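Local coordinates for secretion activator protein, hypothetical (Brucella abortus bv. 1 str. 9-941, PDB 7DNP) that probably cleaves the glycan strands of peptidoglycan as a GH108-family muramidase, an autolysin of the type IV secretion system, at residues I35-L40 against A51-L56; A80-A85 against D128-E133; K104-D109 against A120-M125; L134-L139 against R161-A166. One frame throughout, in Å; residues are numbered along the deposited sequence.

Interaction 1 (I35-L40 against A51-L56). With H9U ((2R)-2-[[(2S)-2-[[(2R)-2-[(2R,3S,4R,5R,6S)-5-acetamido-3-[(2S,3R,4R,5S,6R)-3-acetamido-6-(hydroxymethyl)-4,5-bis(oxidanyl)oxan-2-yl]oxy-2-(hydroxymethyl)-6-oxidanyl-oxan-4-yl]oxypropanoyl]amino]propanoyl]amino]pentanedioic acid), chain B.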
loop_
_atom_site.group_PDB
_atom_site.type_symbol
_atom_site.label_atom_id
_atom_site.label_comp_id
_atom_site.label_asym_id
_atom_site.label_seq_id
_atom_site.Cartn_x
_atom_site.Cartn_y
_atom_site.Cartn_z
ATOM N N ILE A 35 -7.213 -8.921 -1.315
ATOM C CA ILE A 35 -6.381 -9.577 -2.319
ATOM C C ILE A 35 -7.202 -9.798 -3.584
ATOM O O ILE A 35 -8.255 -10.445 -3.545
ATOM C CB ILE A 35 -5.823 -10.904 -1.786
ATOM C CG1 ILE A 35 -5.055 -10.671 -0.483
ATOM C CG2 ILE A 35 -4.935 -11.568 -2.830
ATOM C CD1 ILE A 35 -3.741 -9.959 -0.680
ATOM N N THR A 36 -6.716 -9.277 -4.712
ATOM C CA THR A 36 -7.424 -9.420 -5.975
ATOM C C THR A 36 -7.052 -10.731 -6.657
ATOM O O THR A 36 -6.120 -11.437 -6.257
ATOM C CB THR A 36 -7.116 -8.265 -6.926
ATOM O OG1 THR A 36 -5.780 -8.406 -7.431
ATOM C CG2 THR A 36 -7.262 -6.927 -6.218
ATOM N N LEU A 37 -7.791 -11.039 -7.726
ATOM C CA LEU A 37 -7.561 -12.282 -8.451
ATOM C C LEU A 37 -6.199 -12.280 -9.134
ATOM O O LEU A 37 -5.499 -13.300 -9.138
ATOM C CB LEU A 37 -8.679 -12.502 -9.469
ATOM C CG LEU A 37 -8.690 -13.841 -10.199
ATOM C CD1 LEU A 37 -10.117 -14.346 -10.332
ATOM C CD2 LEU A 37 -8.034 -13.714 -11.562
ATOM N N ALA A 38 -5.808 -11.144 -9.716
ATOM C CA ALA A 38 -4.523 -11.065 -10.404
ATOM C C ALA A 38 -3.371 -11.229 -9.426
ATOM O O ALA A 38 -2.346 -11.838 -9.751
ATOM C CB ALA A 38 -4.406 -9.735 -11.147
ATOM N N THR A 39 -3.527 -10.698 -8.216
ATOM C CA THR A 39 -2.470 -10.832 -7.220
ATOM C C THR A 39 -2.349 -12.273 -6.740
ATOM O O THR A 39 -1.236 -12.783 -6.576
ATOM C CB THR A 39 -2.736 -9.876 -6.059
ATOM O OG1 THR A 39 -2.603 -8.528 -6.526
ATOM C CG2 THR A 39 -1.751 -10.107 -4.911
ATOM N N LEU A 40 -3.479 -12.957 -6.533
ATOM C CA LEU A 40 -3.410 -14.368 -6.164
ATOM C C LEU A 40 -2.850 -15.196 -7.313
ATOM O O LEU A 40 -2.125 -16.171 -7.094
ATOM C CB LEU A 40 -4.792 -14.881 -5.760
ATOM C CG LEU A 40 -4.846 -16.321 -5.234
ATOM C CD1 LEU A 40 -3.834 -16.529 -4.110
ATOM C CD2 LEU A 40 -6.250 -16.664 -4.751
ATOM N N ALA A 51 -13.464 -18.786 -7.347
ATOM C CA ALA A 51 -13.606 -19.651 -6.178
ATOM C C ALA A 51 -12.313 -19.723 -5.377
ATOM O O ALA A 51 -12.351 -19.828 -4.144
ATOM C CB ALA A 51 -14.040 -21.054 -6.609
ATOM N N GLU A 52 -11.166 -19.676 -6.055
ATOM C CA GLU A 52 -9.890 -19.718 -5.347
ATOM C C GLU A 52 -9.680 -18.451 -4.525
ATOM O O GLU A 52 -9.171 -18.511 -3.401
ATOM C CB GLU A 52 -8.745 -19.924 -6.344
ATOM C CG GLU A 52 -8.540 -21.386 -6.749
ATOM C CD GLU A 52 -7.639 -21.552 -7.963
ATOM O OE1 GLU A 52 -8.087 -21.265 -9.095
ATOM O OE2 GLU A 52 -6.474 -21.969 -7.783
ATOM N N VAL A 53 -10.071 -17.296 -5.068
ATOM C CA VAL A 53 -10.025 -16.058 -4.294
ATOM C C VAL A 53 -10.975 -16.144 -3.106
ATOM O O VAL A 53 -10.628 -15.760 -1.983
ATOM C CB VAL A 53 -10.347 -14.854 -5.196
ATOM C CG1 VAL A 53 -10.468 -13.580 -4.369
ATOM C CG2 VAL A 53 -9.275 -14.702 -6.261
ATOM N N LYS A 54 -12.179 -16.675 -3.331
ATOM C CA LYS A 54 -13.152 -16.819 -2.254
ATOM C C LYS A 54 -12.650 -17.746 -1.149
ATOM O O LYS A 54 -12.964 -17.530 0.027
ATOM C CB LYS A 54 -14.477 -17.325 -2.829
ATOM C CG LYS A 54 -15.656 -17.233 -1.887
ATOM C CD LYS A 54 -16.969 -17.392 -2.642
ATOM C CE LYS A 54 -18.163 -17.023 -1.773
ATOM N NZ LYS A 54 -18.600 -18.162 -0.913
ATOM N N ALA A 55 -11.863 -18.766 -1.494
ATOM C CA ALA A 55 -11.342 -19.696 -0.499
ATOM C C ALA A 55 -10.013 -19.258 0.112
ATOM O O ALA A 55 -9.493 -19.967 0.978
ATOM C CB ALA A 55 -11.183 -21.094 -1.112
ATOM N N LEU A 56 -9.455 -18.120 -0.306
ATOM C CA LEU A 56 -8.163 -17.666 0.202
ATOM C C LEU A 56 -8.134 -17.649 1.726
ATOM O O LEU A 56 -9.061 -17.153 2.371
ATOM C CB LEU A 56 -7.856 -16.267 -0.336
ATOM C CG LEU A 56 -6.482 -15.685 0.015
ATOM C CD1 LEU A 56 -5.373 -16.576 -0.509
ATOM C CD2 LEU A 56 -6.336 -14.276 -0.544
HETATM C C22 H9U B . -7.098 -2.896 -5.052
HETATM C C24 H9U B . -9.143 -1.550 -5.167
HETATM C C26 H9U B . -7.626 -3.525 -3.747
HETATM C C28 H9U B . -9.707 -2.279 -3.936
HETATM C C23 H9U B . -8.193 -2.398 -5.918
HETATM C C25 H9U B . -5.065 -3.462 -6.118
HETATM C C27 H9U B . -4.037 -4.609 -5.968
HETATM C C29 H9U B . -2.711 -4.203 -6.489
HETATM C C30 H9U B . -2.783 -3.672 -7.863
HETATM C C31 H9U B . -3.760 -2.488 -7.908
HETATM C C32 H9U B . -8.212 -1.439 -8.213
HETATM C C33 H9U B . -6.503 -3.725 -2.779
HETATM C C34 H9U B . -3.811 -1.886 -9.280
HETATM C C35 H9U B . -10.650 0.281 -6.063
HETATM C C36 H9U B . -7.893 -0.018 -8.662
HETATM C C37 H9U B . -4.036 -6.261 -3.933
HETATM C C38 H9U B . -7.737 -2.448 -9.246
HETATM C C39 H9U B . -6.668 2.151 -8.231
HETATM C C40 H9U B . -11.841 0.739 -6.899
HETATM C C41 H9U B . -3.830 -6.407 -2.426
HETATM C C42 H9U B . -5.489 2.047 -9.192
HETATM C C43 H9U B . -4.671 1.732 -11.582
HETATM C C44 H9U B . -6.253 2.959 -7.017
HETATM C C45 H9U B . -4.419 0.257 -11.863
HETATM C C46 H9U B . -5.065 2.401 -12.891
HETATM C C47 H9U B . -3.836 2.900 -13.651
HETATM C C48 H9U B . -4.229 3.615 -14.940
HETATM N N18 H9U B . -10.312 -1.120 -5.993
HETATM N N19 H9U B . -3.876 -4.934 -4.515
HETATM N N20 H9U B . -6.996 0.793 -7.830
HETATM N N21 H9U B . -5.758 1.852 -10.620
HETATM O O01 H9U B . -6.339 -3.888 -5.780
HETATM O O02 H9U B . -8.626 -2.707 -3.052
HETATM O O03 H9U B . -5.091 -2.936 -7.493
HETATM O O04 H9U B . -7.531 -1.608 -6.988
HETATM O O05 H9U B . -10.401 -3.387 -4.343
HETATM O O06 H9U B . -1.768 -5.342 -6.447
HETATM O O07 H9U B . -1.482 -3.226 -8.285
HETATM O O08 H9U B . -7.076 -4.180 -1.582
HETATM O O09 H9U B . -4.257 -2.849 -10.193
HETATM O O10 H9U B . -10.003 1.082 -5.473
HETATM O O11 H9U B . -8.363 0.427 -9.653
HETATM O O12 H9U B . -4.312 -7.214 -4.590
HETATM O O13 H9U B . -4.381 2.111 -8.767
HETATM O O14 H9U B . -3.245 -0.145 -12.086
HETATM O O15 H9U B . -5.385 -0.553 -11.873
HETATM O O16 H9U B . -5.449 3.743 -15.235
HETATM O O17 H9U B . -3.333 4.072 -15.701
#
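The oxygen O12 of H9U, the acetamido carbonyl of its non-reducing N-acetylglucosamine, is gripped from the I35-L40 side by three donors. The hydroxyl OG1 of T39 gives its proton to O12 at 2.9 Å, and the backbone N of T36 approaches it at 3.2 Å with an N-H...O angle of 164°. A weak third bond comes from T36 OG1. T36, at the N-cap position, carries this hydroxyl between its own N and carbonyl carbon (chi1 73°), while its CG2 lies against the glycosidic oxygen O01 of H9U, at 3.2 Å. CD1 of I35 reaches the acetyl methyl C41, so the amide is held at its oxygen and touched at its methyl.

The face that bears no ligand packs on A51-L56 by van der Waals contact, mostly of aliphatic side chains. L56 CD2 presses against I35 CB at 3.6 Å, the two side chains crossing at about a right angle. L56 and L40 slide past each other in opposite directions, their CD1 methyls 3.9 Å apart. V53 CG2 fits between L37 CA (3.7 Å) and L40 CD2 (3.9 Å), while V53 CG1 lies against the carbonyl O of I35 and L40 CD2 against that of E52.

Strand 35-36, an outer strand of the small antiparallel sheet, thus runs straight into helix 37-44, flanked by helix 50-54; helix 58-70 lies against I35 and T39 through I64, and its Y69 bonds both T39 and the ligand.

Interaction 2 (A80-A85 against D128-E133); sequences AGVDHA and DRIINE
G81, at the N-cap position of helix 82-93, meets I131 directly: without a side chain, and with a positive phi of 87°, it lets I131 CD1 come down on its carbonyl carbon C at 3.5 Å. The same methyl lies 3.7 Å from the backbone N of V82, so the end of I131 rests on the peptide that starts the helix. V82 leaves the backbone to one side of the partner helix, and its CG2 lies 3.8 Å from I130 CG2 and 4.0 Å from I131 CG1. I130 CG2, anti to the backbone N, reaches both methyls of V82. One turn on, A85 CB approaches I131 CG2 at a looser 4.4 Å. All five residues are buried, and I131 also leans on A166 and L167 of helix 148-170.

The first turn of one helix is thereby seated on the flank of another, joining the lysozyme-clan glycoside hydrolase part to the predicted peptidoglycan-binding region within one compact all-helical core.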
loop_
_atom_site.group_PDB
_atom_site.type_symbol
_atom_site.label_atom_id
_atom_site.label_comp_id
_atom_site.label_asym_id
_atom_site.label_seq_id
_atom_site.Cartn_x
_atom_site.Cartn_y
_atom_site.Cartn_z
ATOM N N ALA A 80 9.740 4.814 10.278
ATOM C CA ALA A 80 8.416 4.577 10.831
ATOM C C ALA A 80 7.446 5.647 10.347
ATOM O O ALA A 80 7.792 6.830 10.260
ATOM C CB ALA A 80 8.473 4.562 12.360
ATOM N N GLY A 81 6.239 5.228 10.020
ATOM C CA GLY A 81 5.247 6.120 9.428
ATOM C C GLY A 81 5.335 6.222 7.924
ATOM O O GLY A 81 4.336 6.045 7.227
ATOM N N VAL A 82 6.527 6.532 7.409
ATOM C CA VAL A 82 6.750 6.463 5.968
ATOM C C VAL A 82 6.449 5.060 5.460
ATOM O O VAL A 82 5.853 4.887 4.389
ATOM C CB VAL A 82 8.191 6.885 5.622
ATOM C CG1 VAL A 82 8.469 6.652 4.144
ATOM C CG2 VAL A 82 8.428 8.347 5.992
ATOM N N ASP A 83 6.862 4.041 6.220
ATOM C CA ASP A 83 6.596 2.659 5.829
ATOM C C ASP A 83 5.102 2.416 5.647
ATOM O O ASP A 83 4.676 1.859 4.630
ATOM C CB ASP A 83 7.193 1.690 6.858
ATOM C CG ASP A 83 6.877 2.069 8.303
ATOM O OD1 ASP A 83 6.034 2.959 8.541
ATOM O OD2 ASP A 83 7.476 1.455 9.215
ATOM N N HIS A 84 4.286 2.867 6.606
ATOM C CA HIS A 84 2.848 2.603 6.537
ATOM C C HIS A 84 2.200 3.343 5.376
ATOM O O HIS A 84 1.366 2.774 4.660
ATOM C CB HIS A 84 2.172 2.985 7.854
ATOM C CG HIS A 84 0.687 2.786 7.845
ATOM N ND1 HIS A 84 0.104 1.539 7.832
ATOM C CD2 HIS A 84 -0.333 3.679 7.835
ATOM C CE1 HIS A 84 -1.212 1.669 7.820
ATOM N NE2 HIS A 84 -1.502 2.957 7.819
ATOM N N ALA A 85 2.559 4.614 5.182
ATOM C CA ALA A 85 2.005 5.378 4.070
ATOM C C ALA A 85 2.341 4.727 2.734
ATOM O O ALA A 85 1.505 4.686 1.826
ATOM C CB ALA A 85 2.533 6.812 4.102
ATOM N N ASP A 128 7.617 13.032 8.766
ATOM C CA ASP A 128 6.239 13.492 8.628
ATOM C C ASP A 128 6.062 14.355 7.384
ATOM O O ASP A 128 4.973 14.384 6.801
ATOM C CB ASP A 128 5.787 14.222 9.897
ATOM C CG ASP A 128 6.648 15.429 10.241
ATOM O OD1 ASP A 128 7.385 15.934 9.368
ATOM O OD2 ASP A 128 6.583 15.873 11.411
ATOM N N ARG A 129 7.124 15.036 6.942
ATOM C CA ARG A 129 7.061 15.745 5.669
ATOM C C ARG A 129 6.920 14.771 4.505
ATOM O O ARG A 129 6.112 14.994 3.594
ATOM C CB ARG A 129 8.300 16.623 5.493
ATOM C CG ARG A 129 8.443 17.204 4.093
ATOM C CD ARG A 129 9.578 18.214 4.021
ATOM N NE ARG A 129 9.103 19.582 4.209
ATOM C CZ ARG A 129 9.031 20.193 5.389
ATOM N NH1 ARG A 129 9.408 19.560 6.495
ATOM N NH2 ARG A 129 8.585 21.439 5.463
ATOM N N ILE A 130 7.701 13.687 4.515
ATOM C CA ILE A 130 7.556 12.656 3.490
ATOM C C ILE A 130 6.138 12.101 3.490
ATOM O O ILE A 130 5.517 11.939 2.430
ATOM C CB ILE A 130 8.594 11.538 3.703
ATOM C CG1 ILE A 130 10.012 12.080 3.516
ATOM C CG2 ILE A 130 8.326 10.371 2.752
ATOM C CD1 ILE A 130 11.081 11.010 3.573
ATOM N N ILE A 131 5.600 11.815 4.680
ATOM C CA ILE A 131 4.261 11.239 4.784
ATOM C C ILE A 131 3.227 12.173 4.169
ATOM O O ILE A 131 2.368 11.745 3.386
ATOM C CB ILE A 131 3.923 10.922 6.251
ATOM C CG1 ILE A 131 4.791 9.772 6.767
ATOM C CG2 ILE A 131 2.436 10.593 6.389
ATOM C CD1 ILE A 131 4.792 9.644 8.279
ATOM N N ASN A 132 3.291 13.463 4.517
ATOM C CA ASN A 132 2.300 14.409 4.009
ATOM C C ASN A 132 2.436 14.593 2.507
ATOM O O ASN A 132 1.427 14.629 1.788
ATOM C CB ASN A 132 2.425 15.754 4.727
ATOM C CG ASN A 132 1.775 15.742 6.096
ATOM O OD1 ASN A 132 0.624 15.339 6.242
ATOM N ND2 ASN A 132 2.517 16.169 7.111
ATOM N N GLU A 133 3.670 14.704 2.009
ATOM C CA GLU A 133 3.859 14.941 0.582
ATOM C C GLU A 133 3.506 13.713 -0.248
ATOM O O GLU A 133 3.002 13.852 -1.367
ATOM C CB GLU A 133 5.294 15.382 0.306
ATOM C CG GLU A 133 5.530 16.840 0.657
ATOM C CD GLU A 133 6.962 17.265 0.468
ATOM O OE1 GLU A 133 7.641 16.697 -0.412
ATOM O OE2 GLU A 133 7.406 18.177 1.197
#

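Interaction 3 (K104-D109 against A120-M125)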
loop_
_atom_site.group_PDB
_atom_site.type_symbol
_atom_site.label_atom_id
_atom_site.label_comp_id
_atom_site.label_asym_id
_atom_site.label_seq_id
_atom_site.Cartn_x
_atom_site.Cartn_y
_atom_site.Cartn_z
ATOM N N LYS A 104 9.454 10.352 -6.397
ATOM C CA LYS A 104 9.134 11.709 -6.836
ATOM C C LYS A 104 9.164 12.688 -5.667
ATOM O O LYS A 104 9.677 13.806 -5.796
ATOM C CB LYS A 104 7.764 11.718 -7.518
ATOM C CG LYS A 104 7.401 13.025 -8.216
ATOM C CD LYS A 104 5.957 13.001 -8.697
ATOM C CE LYS A 104 5.682 14.104 -9.708
ATOM N NZ LYS A 104 4.220 14.294 -9.937
ATOM N N VAL A 105 8.646 12.272 -4.509
ATOM C CA VAL A 105 8.596 13.150 -3.344
ATOM C C VAL A 105 9.998 13.463 -2.832
ATOM O O VAL A 105 10.305 14.613 -2.498
ATOM C CB VAL A 105 7.719 12.520 -2.248
ATOM C CG1 VAL A 105 8.026 13.137 -0.894
ATOM C CG2 VAL A 105 6.238 12.676 -2.595
ATOM N N VAL A 106 10.872 12.453 -2.752
ATOM C CA VAL A 106 12.218 12.668 -2.226
ATOM C C VAL A 106 13.211 13.074 -3.306
ATOM O O VAL A 106 14.376 13.348 -2.990
ATOM C CB VAL A 106 12.726 11.420 -1.473
ATOM C CG1 VAL A 106 11.701 10.967 -0.451
ATOM C CG2 VAL A 106 13.056 10.292 -2.448
ATOM N N GLY A 107 12.791 13.115 -4.569
ATOM C CA GLY A 107 13.603 13.677 -5.632
ATOM C C GLY A 107 14.672 12.773 -6.212
ATOM O O GLY A 107 15.812 13.208 -6.405
ATOM N N VAL A 108 14.326 11.521 -6.509
ATOM C CA VAL A 108 15.242 10.593 -7.161
ATOM C C VAL A 108 14.532 9.980 -8.363
ATOM O O VAL A 108 13.327 10.139 -8.549
ATOM C CB VAL A 108 15.755 9.493 -6.204
ATOM C CG1 VAL A 108 16.527 10.107 -5.040
ATOM C CG2 VAL A 108 14.610 8.658 -5.690
ATOM N N ASP A 109 15.309 9.281 -9.191
ATOM C CA ASP A 109 14.753 8.616 -10.364
ATOM C C ASP A 109 13.604 7.698 -9.966
ATOM O O ASP A 109 13.711 6.927 -9.008
ATOM C CB ASP A 109 15.839 7.812 -11.080
ATOM C CG ASP A 109 16.858 8.694 -11.776
ATOM O OD1 ASP A 109 16.659 9.927 -11.822
ATOM O OD2 ASP A 109 17.863 8.146 -12.279
ATOM N N ALA A 120 18.906 6.953 0.730
ATOM C CA ALA A 120 19.661 8.129 1.151
ATOM C C ALA A 120 18.789 9.377 1.141
ATOM O O ALA A 120 18.802 10.159 2.098
ATOM C CB ALA A 120 20.883 8.318 0.254
ATOM N N ALA A 121 18.009 9.568 0.073
ATOM C CA ALA A 121 17.157 10.748 -0.036
ATOM C C ALA A 121 16.013 10.718 0.968
ATOM O O ALA A 121 15.611 11.771 1.477
ATOM C CB ALA A 121 16.611 10.864 -1.458
ATOM N N VAL A 122 15.469 9.534 1.256
ATOM C CA VAL A 122 14.421 9.432 2.265
ATOM C C VAL A 122 14.959 9.836 3.631
ATOM O O VAL A 122 14.313 10.581 4.376
ATOM C CB VAL A 122 13.837 8.007 2.287
ATOM C CG1 VAL A 122 13.006 7.805 3.540
ATOM C CG2 VAL A 122 12.992 7.759 1.044
ATOM N N ARG A 123 16.153 9.366 3.978
ATOM C CA ARG A 123 16.712 9.646 5.294
ATOM C C ARG A 123 17.262 11.062 5.427
ATOM O O ARG A 123 17.652 11.451 6.532
ATOM C CB ARG A 123 17.795 8.618 5.626
ATOM C CG ARG A 123 17.195 7.283 6.040
ATOM C CD ARG A 123 18.122 6.105 5.805
ATOM N NE ARG A 123 17.397 4.851 6.000
ATOM C CZ ARG A 123 17.934 3.641 5.898
ATOM N NH1 ARG A 123 19.221 3.504 5.612
ATOM N NH2 ARG A 123 17.184 2.566 6.096
ATOM N N LYS A 124 17.289 11.841 4.347
ATOM C CA LYS A 124 17.680 13.242 4.414
ATOM C C LYS A 124 16.504 14.182 4.647
ATOM O O LYS A 124 16.721 15.382 4.841
ATOM C CB LYS A 124 18.399 13.659 3.125
ATOM C CG LYS A 124 19.799 13.094 2.981
ATOM C CD LYS A 124 20.346 13.352 1.582
ATOM C CE LYS A 124 21.771 12.832 1.438
ATOM N NZ LYS A 124 22.329 13.103 0.082
ATOM N N MET A 125 15.275 13.673 4.627
ATOM C CA MET A 125 14.078 14.481 4.800
ATOM C C MET A 125 13.360 14.083 6.081
ATOM O O MET A 125 13.532 12.976 6.599
ATOM C CB MET A 125 13.116 14.321 3.615
ATOM C CG MET A 125 13.626 14.874 2.303
ATOM S SD MET A 125 12.397 14.649 1.005
ATOM C CE MET A 125 10.973 15.459 1.729
#
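This is an apolar contact near the surface, between the C-terminal ends of helices 95-106 and 116-123 and the turns that leave them. V106 lies at its middle, 5.7 Å from A121 between CA atoms, and its two methyls part the work. Its chi1 of -51° sets CG1 beside the backbone N and leaves CG2 between N and the carbonyl carbon, where CG2 meets A121 CB at 3.7 Å; CG1 points to V122 CG2 at 3.8 Å.

The thioether of M125 closes the patch: chi1 of -67° and an extended chi2 (-179°) bring SD to 3.8 Å from V106 CA, with V106 CG1 also against the sulfur. G107 leaves the helical conformation with positive phi, and the chain turns so that V108 CG1 reaches A121 CB at 3.7 Å. A121 CB thus meets both V106 CG2 and V108 CG1.

I130 of helix 127-142 packs beneath V106, V122 and M125, tying the patch to the core. No hydrogen bond or salt bridge crosses between K104-D109 and A120-M125: valine and alanine methyls and a thioether meet by van der Waals contact, so the approach of the helix ends here rests on shape complementarity, without a directional polar link.

Interaction 4 (L134-L139 against R161-A166); sequences LCDARL and RVRSRA
D136 and R163 form a salt bridge at the outer side of two nearly antiparallel helices. OD1 of D136 takes both terminal nitrogens: R163 NH2 at 2.7 Å with an N-H...O angle of 152°, and, more weakly, R163 NH1 at 3.2 Å. NH2 comes from the anti side of the carboxylate and somewhat out of its plane. The two flat groups are turned 45° from each other, and OD1 alone of the carboxylate takes the two bonds across the contact.

C135 backs the guanidinium: its CB sits over one face of the R163 group, near the rim and 3.5 Å from NH2, while its SG touches R163 CB at 3.8 Å; L139 CD1 lies at the guanidinium edge. A bend at chi3 (-53°) turns the arginine's end back over the cysteine. From one turn earlier in helix 127-142, N132 accepts a further bond from NH1.

Deeper between the helices, the fully extended R138 sets its guanidinium edge near V162 CG1, but its charge pairs with D88; its side chain is about 6 Å from H9U. With the axes 10.7 Å apart, R163 reaches D136 across the gap, while C135 fills it beside R163 CB. The bonds to D136 OD1 and N132 OD1, with C135 CB over one face, should limit rotation of the guanidinium, and the carboxylate probably offsets its charge.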
loop_
_atom_site.group_PDB
_atom_site.type_symbol
_atom_site.label_atom_id
_atom_site.label_comp_id
_atom_site.label_asym_id
_atom_site.label_seq_id
_atom_site.Cartn_x
_atom_site.Cartn_y
_atom_site.Cartn_z
ATOM N N LEU A 134 3.755 12.509 0.281
ATOM C CA LEU A 134 3.382 11.298 -0.444
ATOM C C LEU A 134 1.868 11.135 -0.503
ATOM O O LEU A 134 1.318 10.768 -1.549
ATOM C CB LEU A 134 4.028 10.071 0.202
ATOM C CG LEU A 134 3.680 8.712 -0.417
ATOM C CD1 LEU A 134 4.198 8.600 -1.851
ATOM C CD2 LEU A 134 4.221 7.575 0.441
ATOM N N CYS A 135 1.173 11.406 0.605
ATOM C CA CYS A 135 -0.281 11.294 0.589
ATOM C C CYS A 135 -0.911 12.351 -0.318
ATOM O O CYS A 135 -1.913 12.076 -0.992
ATOM C CB CYS A 135 -0.824 11.381 2.015
ATOM S SG CYS A 135 -0.398 9.924 3.036
ATOM N N ASP A 136 -0.333 13.557 -0.365
ATOM C CA ASP A 136 -0.806 14.573 -1.306
ATOM C C ASP A 136 -0.572 14.128 -2.742
ATOM O O ASP A 136 -1.459 14.241 -3.596
ATOM C CB ASP A 136 -0.098 15.911 -1.062
ATOM C CG ASP A 136 -0.551 16.611 0.206
ATOM O OD1 ASP A 136 -1.562 16.207 0.824
ATOM O OD2 ASP A 136 0.132 17.583 0.587
ATOM N N ALA A 137 0.642 13.653 -3.035
ATOM C CA ALA A 137 0.958 13.180 -4.380
ATOM C C ALA A 137 0.079 12.002 -4.780
ATOM O O ALA A 137 -0.236 11.834 -5.964
ATOM C CB ALA A 137 2.436 12.794 -4.459
ATOM N N ARG A 138 -0.325 11.179 -3.811
ATOM C CA ARG A 138 -1.231 10.074 -4.104
ATOM C C ARG A 138 -2.604 10.592 -4.511
ATOM O O ARG A 138 -3.197 10.115 -5.488
ATOM C CB ARG A 138 -1.331 9.160 -2.883
ATOM C CG ARG A 138 -2.281 7.983 -3.032
ATOM C CD ARG A 138 -2.269 7.155 -1.754
ATOM N NE ARG A 138 -3.145 5.992 -1.833
ATOM C CZ ARG A 138 -3.362 5.161 -0.822
ATOM N NH1 ARG A 138 -2.765 5.372 0.345
ATOM N NH2 ARG A 138 -4.183 4.132 -0.971
ATOM N N LEU A 139 -3.124 11.571 -3.767
ATOM C CA LEU A 139 -4.418 12.161 -4.099
ATOM C C LEU A 139 -4.392 12.815 -5.473
ATOM O O LEU A 139 -5.332 12.660 -6.263
ATOM C CB LEU A 139 -4.814 13.187 -3.036
ATOM C CG LEU A 139 -5.491 12.642 -1.778
ATOM C CD1 LEU A 139 -5.470 13.685 -0.665
ATOM C CD2 LEU A 139 -6.915 12.215 -2.097
ATOM N N ARG A 161 -7.325 8.623 6.377
ATOM C CA ARG A 161 -7.114 7.724 7.507
ATOM C C ARG A 161 -5.698 7.166 7.516
ATOM O O ARG A 161 -5.100 6.986 8.584
ATOM C CB ARG A 161 -8.133 6.586 7.473
ATOM C CG ARG A 161 -8.197 5.796 8.765
ATOM C CD ARG A 161 -8.448 4.314 8.503
ATOM N NE ARG A 161 -9.435 4.092 7.450
ATOM C CZ ARG A 161 -9.170 3.488 6.295
ATOM N NH1 ARG A 161 -7.943 3.048 6.040
ATOM N NH2 ARG A 161 -10.130 3.325 5.391
ATOM N N VAL A 162 -5.153 6.877 6.333
ATOM C CA VAL A 162 -3.775 6.403 6.227
ATOM C C VAL A 162 -2.798 7.482 6.678
ATOM O O VAL A 162 -1.838 7.204 7.408
ATOM C CB VAL A 162 -3.495 5.946 4.782
ATOM C CG1 VAL A 162 -1.996 5.716 4.557
ATOM C CG2 VAL A 162 -4.299 4.699 4.461
ATOM N N ARG A 163 -3.019 8.727 6.244
ATOM C CA ARG A 163 -2.134 9.819 6.630
ATOM C C ARG A 163 -2.110 9.990 8.143
ATOM O O ARG A 163 -1.045 10.188 8.736
ATOM C CB ARG A 163 -2.577 11.116 5.951
ATOM C CG ARG A 163 -1.689 12.316 6.262
ATOM C CD ARG A 163 -2.375 13.632 5.913
ATOM N NE ARG A 163 -2.857 13.644 4.534
ATOM C CZ ARG A 163 -2.258 14.283 3.533
ATOM N NH1 ARG A 163 -1.151 14.967 3.755
ATOM N NH2 ARG A 163 -2.767 14.237 2.307
ATOM N N SER A 164 -3.276 9.900 8.787
ATOM C CA SER A 164 -3.347 10.053 10.239
ATOM C C SER A 164 -2.584 8.943 10.951
ATOM O O SER A 164 -1.762 9.209 11.840
ATOM C CB SER A 164 -4.807 10.073 10.691
ATOM O OG SER A 164 -4.910 10.248 12.094
ATOM N N ARG A 165 -2.837 7.686 10.568
ATOM C CA ARG A 165 -2.146 6.581 11.221
ATOM C C ARG A 165 -0.650 6.609 10.930
ATOM O O ARG A 165 0.160 6.275 11.802
ATOM C CB ARG A 165 -2.749 5.243 10.797
ATOM C CG ARG A 165 -2.329 4.077 11.698
ATOM C CD ARG A 165 -3.098 2.798 11.400
ATOM N NE ARG A 165 -4.535 2.944 11.626
ATOM C CZ ARG A 165 -5.444 2.979 10.655
ATOM N NH1 ARG A 165 -5.072 2.886 9.379
ATOM N NH2 ARG A 165 -6.728 3.109 10.960
ATOM N N ALA A 166 -0.257 7.008 9.716
ATOM C CA ALA A 166 1.166 7.050 9.389
ATOM C C ALA A 166 1.896 8.085 10.239
ATOM O O ALA A 166 2.948 7.795 10.820
ATOM C CB ALA A 166 1.365 7.338 7.903
#

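Interaction 1 stands apart: its centre is 27 to 35 Å from the other three and on the opposite side of the chain's centre from all three, with at least about 13 Å between nearest atoms. It closes first along the chain and holds part of the ligand pocket. Interactions 2 and 4, centres 7 Å apart, share helix 127-142 and meet where G81 and I131 touch A166. Interaction 3, formed within the chain between the two halves of interaction 2, lies 12 Å from it between centres, and I130 of interaction 2 packs on V106, V122 and M125 of interaction 3. Helix 127-142 thus links three contacts into one helical body, while interaction 1, at the other side, supplies one wall of the ligand pocket.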